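Probable oxidoreductase (Pseudomonas aeruginosa, PDB 4B7C) probably catalyses an NADP-dependent oxidation or reduction, as a member of the medium-chain dehydrogenase/reductase family, on a substrate that is not established. Local coordinates at residues Q40-N45 with K81-K86; N8-L13 with G101-F106; L123-S128 with S305-V310. All coordinates share one frame; numbering follows the deposited sequence.

Contact 1. Residues Q40-N45 with K81-K86; sequences QILVKN and KVLVSK
Leu42 and Val84 sit side by side on one face of an antiparallel strand pair, with their CB atoms 4.1 Å apart. Leu83 and Val84 both face Leu42 in a classic beta bulge, and the Leu83 side chain packs beside Leu42. The carbonyl O of Leu42 takes the N-H of Leu83 at 2.8 Å, and that of Val84 only weakly. The N-H of Leu42 points almost straight (174°) at Val84 O, 2.8 Å away. Leu83 leans along the strand toward Lys44, and its CD1 lies 4.0 Å from Lys44 CB.

The other face carries Ile41, Val43, Val82 and Ser85. Ile41 holds CG1 between its backbone N and carbonyl carbon (chi1 66°), which leaves CG2 to meet Ser85 OG at 3.7 Å. Its CD1 reaches along the face to the CG2 methyl of Val82, which Val43 CG2 also approaches, at 4.2 Å. Ser85 OG bonds to Phe90 O and His87 N. Beyond the bulge, Lys44 and Lys81 form a hydrogen-bonded pair through their backbones.

Both strands belong to the GroES-like domain. Strand 105-108 flanks strand 41-49 and places Ile107 on Leu42 and Tyr105 on Leu83. Val96 of strand 95-97 packs on Val43 and Val82.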
loop_
_atom_site.group_PDB
_atom_site.type_symbol
_atom_site.label_atom_id
_atom_site.label_comp_id
_atom_site.label_asym_id
_atom_site.label_seq_id
_atom_site.Cartn_x
_atom_site.Cartn_y
_atom_site.Cartn_z
ATOM N N GLN B 40 -27.645 -27.962 -12.219
ATOM C CA GLN B 40 -27.111 -27.127 -13.299
ATOM C C GLN B 40 -28.202 -26.353 -14.033
ATOM O O GLN B 40 -29.389 -26.679 -13.953
ATOM C CB GLN B 40 -26.339 -27.989 -14.304
ATOM C CG GLN B 40 -25.170 -28.764 -13.697
ATOM C CD GLN B 40 -24.343 -29.475 -14.765
ATOM O OE1 GLN B 40 -24.863 -29.846 -15.812
ATOM N NE2 GLN B 40 -23.064 -29.694 -14.488
ATOM N N ILE B 41 -27.770 -25.343 -14.778
ATOM C CA ILE B 41 -28.638 -24.635 -15.715
ATOM C C ILE B 41 -28.035 -24.627 -17.119
ATOM O O ILE B 41 -26.822 -24.795 -17.301
ATOM C CB ILE B 41 -28.938 -23.200 -15.271
ATOM C CG1 ILE B 41 -27.676 -22.333 -15.282
ATOM C CG2 ILE B 41 -29.605 -23.207 -13.889
ATOM C CD1 ILE B 41 -27.969 -20.873 -14.994
ATOM N N LEU B 42 -28.912 -24.467 -18.106
ATOM C CA LEU B 42 -28.527 -24.278 -19.512
ATOM C C LEU B 42 -28.908 -22.869 -19.907
ATOM O O LEU B 42 -30.090 -22.484 -19.833
ATOM C CB LEU B 42 -29.207 -25.301 -20.436
ATOM C CG LEU B 42 -29.214 -24.996 -21.957
ATOM C CD1 LEU B 42 -27.802 -24.894 -22.509
ATOM C CD2 LEU B 42 -30.022 -25.989 -22.787
ATOM N N VAL B 43 -27.912 -22.104 -20.338
ATOM C CA VAL B 43 -28.096 -20.697 -20.686
ATOM C C VAL B 43 -27.711 -20.436 -22.141
ATOM O O VAL B 43 -26.661 -20.894 -22.613
ATOM C CB VAL B 43 -27.251 -19.759 -19.807
ATOM C CG1 VAL B 43 -27.332 -18.331 -20.322
ATOM C CG2 VAL B 43 -27.685 -19.817 -18.344
ATOM N N LYS B 44 -28.581 -19.720 -22.861
ATOM C CA LYS B 44 -28.238 -19.210 -24.187
ATOM C C LYS B 44 -27.498 -17.899 -23.999
ATOM O O LYS B 44 -28.069 -16.926 -23.520
ATOM C CB LYS B 44 -29.477 -18.989 -25.061
ATOM C CG LYS B 44 -29.169 -18.328 -26.407
ATOM C CD LYS B 44 -28.357 -19.231 -27.332
ATOM C CE LYS B 44 -27.667 -18.477 -28.478
ATOM N NZ LYS B 44 -26.284 -17.993 -28.149
ATOM N N ASN B 45 -26.214 -17.888 -24.343
ATOM C CA ASN B 45 -25.404 -16.690 -24.162
ATOM C C ASN B 45 -25.798 -15.621 -25.181
ATOM O O ASN B 45 -25.901 -15.900 -26.372
ATOM C CB ASN B 45 -23.909 -17.014 -24.267
ATOM C CG ASN B 45 -23.429 -17.961 -23.174
ATOM O OD1 ASN B 45 -24.152 -18.252 -22.209
ATOM N ND2 ASN B 45 -22.183 -18.430 -23.306
ATOM N N LYS B 81 -29.877 -15.970 -21.388
ATOM C CA LYS B 81 -31.227 -16.405 -21.034
ATOM C C LYS B 81 -31.235 -17.859 -20.619
ATOM O O LYS B 81 -30.698 -18.723 -21.320
ATOM C CB LYS B 81 -32.173 -16.221 -22.223
ATOM C CG LYS B 81 -33.633 -16.513 -21.905
ATOM C CD LYS B 81 -34.473 -16.530 -23.173
ATOM C CE LYS B 81 -35.956 -16.464 -22.869
ATOM N NZ LYS B 81 -36.748 -16.754 -24.109
ATOM N N VAL B 82 -31.842 -18.134 -19.476
ATOM C CA VAL B 82 -31.968 -19.497 -18.997
ATOM C C VAL B 82 -33.001 -20.237 -19.843
ATOM O O VAL B 82 -34.168 -19.861 -19.884
ATOM C CB VAL B 82 -32.393 -19.567 -17.510
ATOM C CG1 VAL B 82 -32.552 -21.019 -17.104
ATOM C CG2 VAL B 82 -31.390 -18.845 -16.601
ATOM N N LEU B 83 -32.574 -21.304 -20.499
ATOM C CA LEU B 83 -33.455 -22.133 -21.317
ATOM C C LEU B 83 -34.004 -23.314 -20.525
ATOM O O LEU B 83 -35.180 -23.664 -20.638
ATOM C CB LEU B 83 -32.712 -22.665 -22.546
ATOM C CG LEU B 83 -32.156 -21.603 -23.503
ATOM C CD1 LEU B 83 -31.633 -22.337 -24.728
ATOM C CD2 LEU B 83 -33.213 -20.590 -23.942
ATOM N N VAL B 84 -33.125 -23.946 -19.756
ATOM C CA VAL B 84 -33.486 -25.070 -18.899
ATOM C C VAL B 84 -32.804 -24.912 -17.560
ATOM O O VAL B 84 -31.597 -24.667 -17.508
ATOM C CB VAL B 84 -33.040 -26.441 -19.459
ATOM C CG1 VAL B 84 -33.298 -27.528 -18.426
ATOM C CG2 VAL B 84 -33.720 -26.748 -20.784
ATOM N N SER B 85 -33.567 -25.098 -16.489
ATOM C CA SER B 85 -33.020 -25.097 -15.138
ATOM C C SER B 85 -33.326 -26.365 -14.362
ATOM O O SER B 85 -34.464 -26.821 -14.308
ATOM C CB SER B 85 -33.533 -23.918 -14.326
ATOM O OG SER B 85 -33.060 -24.013 -12.990
ATOM N N LYS B 86 -32.275 -26.939 -13.780
ATOM C CA LYS B 86 -32.410 -28.014 -12.780
ATOM C C LYS B 86 -31.829 -27.547 -11.440
ATOM O O LYS B 86 -31.178 -28.293 -10.722
ATOM C CB LYS B 86 -31.748 -29.297 -13.275
ATOM C CG LYS B 86 -32.527 -29.959 -14.403
ATOM C CD LYS B 86 -31.804 -31.183 -14.931
ATOM C CE LYS B 86 -32.523 -31.771 -16.130
ATOM N NZ LYS B 86 -31.703 -32.820 -16.750
#

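Contact 2. Residues N8-L13 with G101-F106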
loop_
_atom_site.group_PDB
_atom_site.type_symbol
_atom_site.label_atom_id
_atom_site.label_comp_id
_atom_site.label_asym_id
_atom_site.label_seq_id
_atom_site.Cartn_x
_atom_site.Cartn_y
_atom_site.Cartn_z
ATOM N N ASN B 8 -22.771 -26.269 -29.986
ATOM C CA ASN B 8 -22.223 -25.181 -29.170
ATOM C C ASN B 8 -20.841 -24.807 -29.684
ATOM O O ASN B 8 -19.893 -25.565 -29.525
ATOM C CB ASN B 8 -22.141 -25.602 -27.696
ATOM C CG ASN B 8 -21.658 -24.481 -26.788
ATOM O OD1 ASN B 8 -21.856 -23.291 -27.078
ATOM N ND2 ASN B 8 -21.010 -24.853 -25.683
ATOM N N ARG B 9 -20.730 -23.637 -30.309
ATOM C CA ARG B 9 -19.425 -23.153 -30.753
ATOM C C ARG B 9 -18.703 -22.566 -29.550
ATOM O O ARG B 9 -19.300 -21.829 -28.756
ATOM C CB ARG B 9 -19.534 -22.089 -31.844
ATOM C CG ARG B 9 -20.299 -22.530 -33.090
ATOM C CD ARG B 9 -20.537 -21.356 -34.016
ATOM N NE ARG B 9 -21.325 -20.314 -33.376
ATOM C CZ ARG B 9 -21.399 -19.058 -33.798
ATOM N NH1 ARG B 9 -20.732 -18.651 -34.875
ATOM N NH2 ARG B 9 -22.139 -18.192 -33.128
ATOM N N GLN B 10 -17.414 -22.880 -29.443
ATOM C CA GLN B 10 -16.598 -22.452 -28.312
ATOM C C GLN B 10 -15.225 -21.975 -28.752
ATOM O O GLN B 10 -14.620 -22.543 -29.663
ATOM C CB GLN B 10 -16.373 -23.600 -27.342
ATOM C CG GLN B 10 -17.598 -24.350 -26.884
ATOM C CD GLN B 10 -17.199 -25.470 -25.936
ATOM O OE1 GLN B 10 -16.304 -26.255 -26.241
ATOM N NE2 GLN B 10 -17.823 -25.514 -24.760
ATOM N N TYR B 11 -14.738 -20.942 -28.087
ATOM C CA TYR B 11 -13.334 -20.580 -28.178
ATOM C C TYR B 11 -12.608 -21.153 -26.978
ATOM O O TYR B 11 -12.897 -20.795 -25.832
ATOM C CB TYR B 11 -13.124 -19.078 -28.257
ATOM C CG TYR B 11 -13.154 -18.567 -29.661
ATOM C CD1 TYR B 11 -12.100 -18.827 -30.536
ATOM C CD2 TYR B 11 -14.232 -17.821 -30.127
ATOM C CE1 TYR B 11 -12.121 -18.355 -31.834
ATOM C CE2 TYR B 11 -14.265 -17.357 -31.424
ATOM C CZ TYR B 11 -13.203 -17.626 -32.275
ATOM O OH TYR B 11 -13.240 -17.165 -33.561
ATOM N N GLN B 12 -11.681 -22.065 -27.256
ATOM C CA GLN B 12 -10.861 -22.669 -26.215
ATOM C C GLN B 12 -9.493 -22.011 -26.186
ATOM O O GLN B 12 -9.013 -21.520 -27.201
ATOM C CB GLN B 12 -10.691 -24.159 -26.445
ATOM C CG GLN B 12 -11.989 -24.937 -26.412
ATOM C CD GLN B 12 -11.807 -26.395 -26.785
ATOM O OE1 GLN B 12 -10.726 -26.810 -27.202
ATOM N NE2 GLN B 12 -12.873 -27.182 -26.648
ATOM N N LEU B 13 -8.883 -21.986 -25.006
ATOM C CA LEU B 13 -7.504 -21.519 -24.875
ATOM C C LEU B 13 -6.580 -22.600 -25.426
ATOM O O LEU B 13 -6.538 -23.715 -24.906
ATOM C CB LEU B 13 -7.159 -21.196 -23.425
ATOM C CG LEU B 13 -5.761 -20.612 -23.170
ATOM C CD1 LEU B 13 -5.635 -19.234 -23.804
ATOM C CD2 LEU B 13 -5.458 -20.570 -21.679
ATOM N N GLY B 101 -18.688 -17.883 -20.311
ATOM C CA GLY B 101 -17.660 -18.424 -21.203
ATOM C C GLY B 101 -17.792 -17.921 -22.636
ATOM O O GLY B 101 -18.866 -17.460 -23.051
ATOM N N VAL B 102 -16.696 -18.013 -23.396
ATOM C CA VAL B 102 -16.688 -17.558 -24.783
ATOM C C VAL B 102 -17.260 -18.666 -25.648
ATOM O O VAL B 102 -16.529 -19.433 -26.287
ATOM C CB VAL B 102 -15.290 -17.140 -25.281
ATOM C CG1 VAL B 102 -15.383 -16.652 -26.720
ATOM C CG2 VAL B 102 -14.706 -16.028 -24.409
ATOM N N GLN B 103 -18.588 -18.733 -25.668
ATOM C CA GLN B 103 -19.311 -19.810 -26.326
ATOM C C GLN B 103 -20.784 -19.431 -26.555
ATOM O O GLN B 103 -21.260 -18.421 -26.040
ATOM C CB GLN B 103 -19.236 -21.094 -25.498
ATOM C CG GLN B 103 -19.748 -20.939 -24.082
ATOM C CD GLN B 103 -19.531 -22.159 -23.227
ATOM O OE1 GLN B 103 -19.329 -23.276 -23.727
ATOM N NE2 GLN B 103 -19.581 -21.952 -21.909
ATOM N N ASP B 104 -21.474 -20.241 -27.352
ATOM C CA ASP B 104 -22.900 -20.012 -27.667
ATOM C C ASP B 104 -23.793 -20.301 -26.461
ATOM O O ASP B 104 -24.759 -19.580 -26.204
ATOM C CB ASP B 104 -23.374 -20.905 -28.819
ATOM C CG ASP B 104 -22.874 -20.444 -30.179
ATOM O OD1 ASP B 104 -22.932 -19.232 -30.482
ATOM O OD2 ASP B 104 -22.401 -21.320 -30.945
ATOM N N TYR B 105 -23.460 -21.379 -25.758
ATOM C CA TYR B 105 -24.277 -21.873 -24.652
ATOM C C TYR B 105 -23.430 -22.190 -23.440
ATOM O O TYR B 105 -22.329 -22.731 -23.576
ATOM C CB TYR B 105 -25.000 -23.163 -25.036
ATOM C CG TYR B 105 -25.995 -23.035 -26.156
ATOM C CD1 TYR B 105 -27.326 -22.717 -25.895
ATOM C CD2 TYR B 105 -25.614 -23.247 -27.475
ATOM C CE1 TYR B 105 -28.248 -22.609 -26.917
ATOM C CE2 TYR B 105 -26.526 -23.133 -28.507
ATOM C CZ TYR B 105 -27.849 -22.826 -28.219
ATOM O OH TYR B 105 -28.759 -22.705 -29.233
ATOM N N PHE B 106 -23.953 -21.856 -22.262
ATOM C CA PHE B 106 -23.353 -22.260 -20.992
ATOM C C PHE B 106 -24.180 -23.362 -20.364
ATOM O O PHE B 106 -25.403 -23.229 -20.239
ATOM C CB PHE B 106 -23.246 -21.096 -20.007
ATOM C CG PHE B 106 -22.922 -21.528 -18.597
ATOM C CD1 PHE B 106 -21.604 -21.707 -18.195
ATOM C CD2 PHE B 106 -23.945 -21.785 -17.675
ATOM C CE1 PHE B 106 -21.301 -22.108 -16.906
ATOM C CE2 PHE B 106 -23.646 -22.192 -16.386
ATOM C CZ PHE B 106 -22.322 -22.359 -15.999
#
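Asn8 turns its amide toward Gln103 and Tyr105 by setting CG opposite the backbone N (chi1 -177°). Gln103 comes to meet it with CG between its own N and carbonyl carbon (chi1 56°). In this part of the GroES-like domain, strand 7-13 runs antiparallel to 101-106 and shares a single beta bridge with it, Gln10 to Gln103.

The OE1 of Gln103 is gripped from opposite faces of its amide plane. Gln10 NE2 reaches Gln103 OE1 from one face at 2.9 Å and Asn8 ND2 reaches it from the other at 3.0 Å. The NE2 of Gln103 bonds to Leu100 O. Asn8 OD1 accepts the N-H of Tyr105 at 2.8 Å, with the donor well above the carbonyl plane.

An inverse gamma turn is centred on Val102. Val102 O takes the Tyr11 N-H, and Val102 CG1 lies 3.7 Å from Tyr11 CB. The Tyr11 hydroxyl bonds to Glu314 O.

Arg9 and Asp104 make a side-on salt bridge with their planes 14° apart. Each oxygen is met on its syn lone pair, and Arg9 NH2 reaches Asp104 OD1 at 3.0 Å. Asp104 OD2 has two donors: Arg9 NE at 2.8 Å and, on its anti side, Arg9 N at 2.9 Å.

Contact 3. Residues L123-S128 with S305-V310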
loop_
_atom_site.group_PDB
_atom_site.type_symbol
_atom_site.label_atom_id
_atom_site.label_comp_id
_atom_site.label_asym_id
_atom_site.label_seq_id
_atom_site.Cartn_x
_atom_site.Cartn_y
_atom_site.Cartn_z
ATOM N N LEU B 123 -29.921 -5.053 -21.951
ATOM C CA LEU B 123 -29.176 -6.237 -21.534
ATOM C C LEU B 123 -27.666 -6.006 -21.437
ATOM O O LEU B 123 -27.079 -6.394 -20.448
ATOM C CB LEU B 123 -29.452 -7.424 -22.452
ATOM C CG LEU B 123 -30.617 -8.342 -22.080
ATOM C CD1 LEU B 123 -30.561 -9.590 -22.958
ATOM C CD2 LEU B 123 -30.498 -8.765 -20.616
ATOM N N PRO B 124 -27.056 -5.360 -22.448
ATOM C CA PRO B 124 -25.621 -5.160 -22.394
ATOM C C PRO B 124 -25.161 -4.286 -21.242
ATOM O O PRO B 124 -24.016 -4.399 -20.825
ATOM C CB PRO B 124 -25.312 -4.442 -23.710
ATOM C CG PRO B 124 -26.441 -4.768 -24.607
ATOM C CD PRO B 124 -27.628 -4.829 -23.700
ATOM N N ARG B 125 -26.055 -3.447 -20.722
ATOM C CA ARG B 125 -25.727 -2.579 -19.600
ATOM C C ARG B 125 -25.479 -3.362 -18.295
ATOM O O ARG B 125 -24.818 -2.878 -17.375
ATOM C CB ARG B 125 -26.802 -1.517 -19.375
ATOM C CG ARG B 125 -26.364 -0.485 -18.343
ATOM C CD ARG B 125 -26.737 0.933 -18.711
ATOM N NE ARG B 125 -26.389 1.277 -20.086
ATOM C CZ ARG B 125 -27.120 2.054 -20.882
ATOM N NH1 ARG B 125 -28.273 2.579 -20.472
ATOM N NH2 ARG B 125 -26.698 2.297 -22.112
ATOM N N TYR B 126 -26.007 -4.576 -18.237
ATOM C CA TYR B 126 -25.739 -5.475 -17.113
ATOM C C TYR B 126 -24.329 -6.084 -17.194
ATOM O O TYR B 126 -23.957 -6.919 -16.374
ATOM C CB TYR B 126 -26.794 -6.584 -17.034
ATOM C CG TYR B 126 -28.108 -6.059 -16.508
ATOM C CD1 TYR B 126 -28.247 -5.712 -15.174
ATOM C CD2 TYR B 126 -29.193 -5.903 -17.346
ATOM C CE1 TYR B 126 -29.446 -5.221 -14.682
ATOM C CE2 TYR B 126 -30.393 -5.426 -16.867
ATOM C CZ TYR B 126 -30.524 -5.068 -15.540
ATOM O OH TYR B 126 -31.745 -4.613 -15.088
ATOM N N LEU B 127 -23.568 -5.664 -18.204
ATOM C CA LEU B 127 -22.140 -5.992 -18.301
ATOM C C LEU B 127 -21.270 -4.768 -18.097
ATOM O O LEU B 127 -20.048 -4.875 -18.129
ATOM C CB LEU B 127 -21.818 -6.601 -19.660
ATOM C CG LEU B 127 -22.463 -7.933 -19.943
ATOM C CD1 LEU B 127 -22.061 -8.356 -21.353
ATOM C CD2 LEU B 127 -22.030 -8.941 -18.896
ATOM N N SER B 128 -21.891 -3.605 -17.935
ATOM C CA SER B 128 -21.155 -2.358 -17.801
ATOM C C SER B 128 -21.486 -1.690 -16.477
ATOM O O SER B 128 -21.110 -2.202 -15.424
ATOM C CB SER B 128 -21.384 -1.418 -19.000
ATOM O OG SER B 128 -22.740 -1.068 -19.134
ATOM N N SER B 305 -23.691 5.696 -19.110
ATOM C CA SER B 305 -22.983 4.475 -19.461
ATOM C C SER B 305 -22.924 4.243 -20.966
ATOM O O SER B 305 -23.948 4.185 -21.641
ATOM C CB SER B 305 -23.648 3.266 -18.798
ATOM O OG SER B 305 -22.876 2.089 -19.002
ATOM N N ARG B 306 -21.716 4.047 -21.481
ATOM C CA ARG B 306 -21.539 3.732 -22.910
ATOM C C ARG B 306 -21.028 2.310 -23.117
ATOM O O ARG B 306 -20.033 1.891 -22.522
ATOM C CB ARG B 306 -20.632 4.717 -23.689
ATOM C CG ARG B 306 -19.236 4.917 -23.132
ATOM C CD ARG B 306 -18.515 6.061 -23.848
ATOM N NE ARG B 306 -18.657 6.023 -25.313
ATOM C CZ ARG B 306 -17.803 6.590 -26.156
ATOM N NH1 ARG B 306 -16.736 7.230 -25.695
ATOM N NH2 ARG B 306 -18.013 6.497 -27.468
ATOM N N GLU B 307 -21.693 1.594 -24.015
ATOM C CA GLU B 307 -21.246 0.274 -24.429
ATOM C C GLU B 307 -20.863 0.262 -25.905
ATOM O O GLU B 307 -21.548 0.834 -26.750
ATOM C CB GLU B 307 -22.315 -0.780 -24.163
ATOM C CG GLU B 307 -22.660 -0.954 -22.689
ATOM C CD GLU B 307 -23.656 0.075 -22.183
ATOM O OE1 GLU B 307 -24.477 0.547 -22.991
ATOM O OE2 GLU B 307 -23.612 0.425 -20.986
ATOM N N ASP B 308 -19.737 -0.376 -26.197
ATOM C CA ASP B 308 -19.295 -0.600 -27.569
ATOM C C ASP B 308 -19.608 -2.040 -27.941
ATOM O O ASP B 308 -18.904 -2.967 -27.526
ATOM C CB ASP B 308 -17.789 -0.305 -27.711
ATOM C CG ASP B 308 -17.286 -0.460 -29.139
ATOM O OD1 ASP B 308 -18.093 -0.343 -30.087
ATOM O OD2 ASP B 308 -16.064 -0.697 -29.309
ATOM N N ILE B 309 -20.658 -2.219 -28.738
ATOM C CA ILE B 309 -21.167 -3.549 -29.068
ATOM C C ILE B 309 -20.700 -4.029 -30.433
ATOM O O ILE B 309 -20.987 -3.411 -31.458
ATOM C CB ILE B 309 -22.702 -3.598 -29.008
ATOM C CG1 ILE B 309 -23.159 -3.374 -27.570
ATOM C CG2 ILE B 309 -23.218 -4.956 -29.482
ATOM C CD1 ILE B 309 -24.610 -2.931 -27.458
ATOM N N VAL B 310 -19.945 -5.119 -30.425
ATOM C CA VAL B 310 -19.458 -5.760 -31.645
ATOM C C VAL B 310 -20.178 -7.084 -31.797
ATOM O O VAL B 310 -20.384 -7.800 -30.811
ATOM C CB VAL B 310 -17.936 -6.035 -31.605
ATOM C CG1 VAL B 310 -17.512 -6.916 -32.774
ATOM C CG2 VAL B 310 -17.153 -4.729 -31.560
#
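Glu307 OE2 is held by three donors: Ser128 OG at 2.5 Å, Ser305 OG at 2.7 Å and Arg125 NE at 3.0 Å. The contact joins a short 3-10 turn, 123-127, to the start of strand 307-311 and the loop residue Ser305 just before it. That turn lies in the loop between strand 114-116 and helix 132-145. The strand pairs in parallel with strand 331-335, in the mixed sheet that also holds strands of the GroES-like domain.

The donors reach OE2 from different directions. Arg125 NE comes on the syn side, somewhat out of the carboxylate plane. Ser128 OG comes on the anti side, and Ser305 OG nearly along the C-O bond. Three donors on one oxygen would probably stabilise the negative charge of the carboxylate. They probably also limit its rotation, since Glu307 OE1 is taken as well, by Arg125 NH2 at 3.0 Å.

Arg125 therefore grips Glu307 side-on, with one nitrogen to each oxygen. Both oxygens lie near the guanidinium plane, but the carboxylate is turned 34° from it. The Arg125 chain bends at chi2 and chi3, which swings its end across toward the strand. Arg125 NE passes 3.6 Å from Ser305 CB. Glu307 is bent too, at chi2 (82°), and this turns its carboxylate toward Ser128 and Arg125.

The turn is backed by Tyr47 of strand 41-49, which touches Pro124 and Leu127. Leu127 also packs on Val333 of strand 331-335. An apolar touch borders the polar cluster: Pro124 and Ile309 cross at about a right angle, with Pro124 CG 3.9 Å from Ile309 CD1.

Contacts 1 and 2 are neighbours in the GroES-like N-terminal part, with centres about 14 Å apart. They touch through adjacent strands 41-49 and 105-108, where Val43 N probably bonds to Phe106 O, and Asn45 ND2 probably bonds to Gln103 O. Along the chain, both segments of contact 1 fall between those of contact 2. Contact 3 follows in series. Its centre is about 22 Å from contact 1 and 20 Å from contact 2, and it touches neither. Its segments flank the six-stranded parallel Rossmann sheet in sequence. Strand 307-311 returns to the mixed sheet, which all three contacts reach, so contact 3 ties the chain leaving the GroES-like part to the chain coming back after the Rossmann domain.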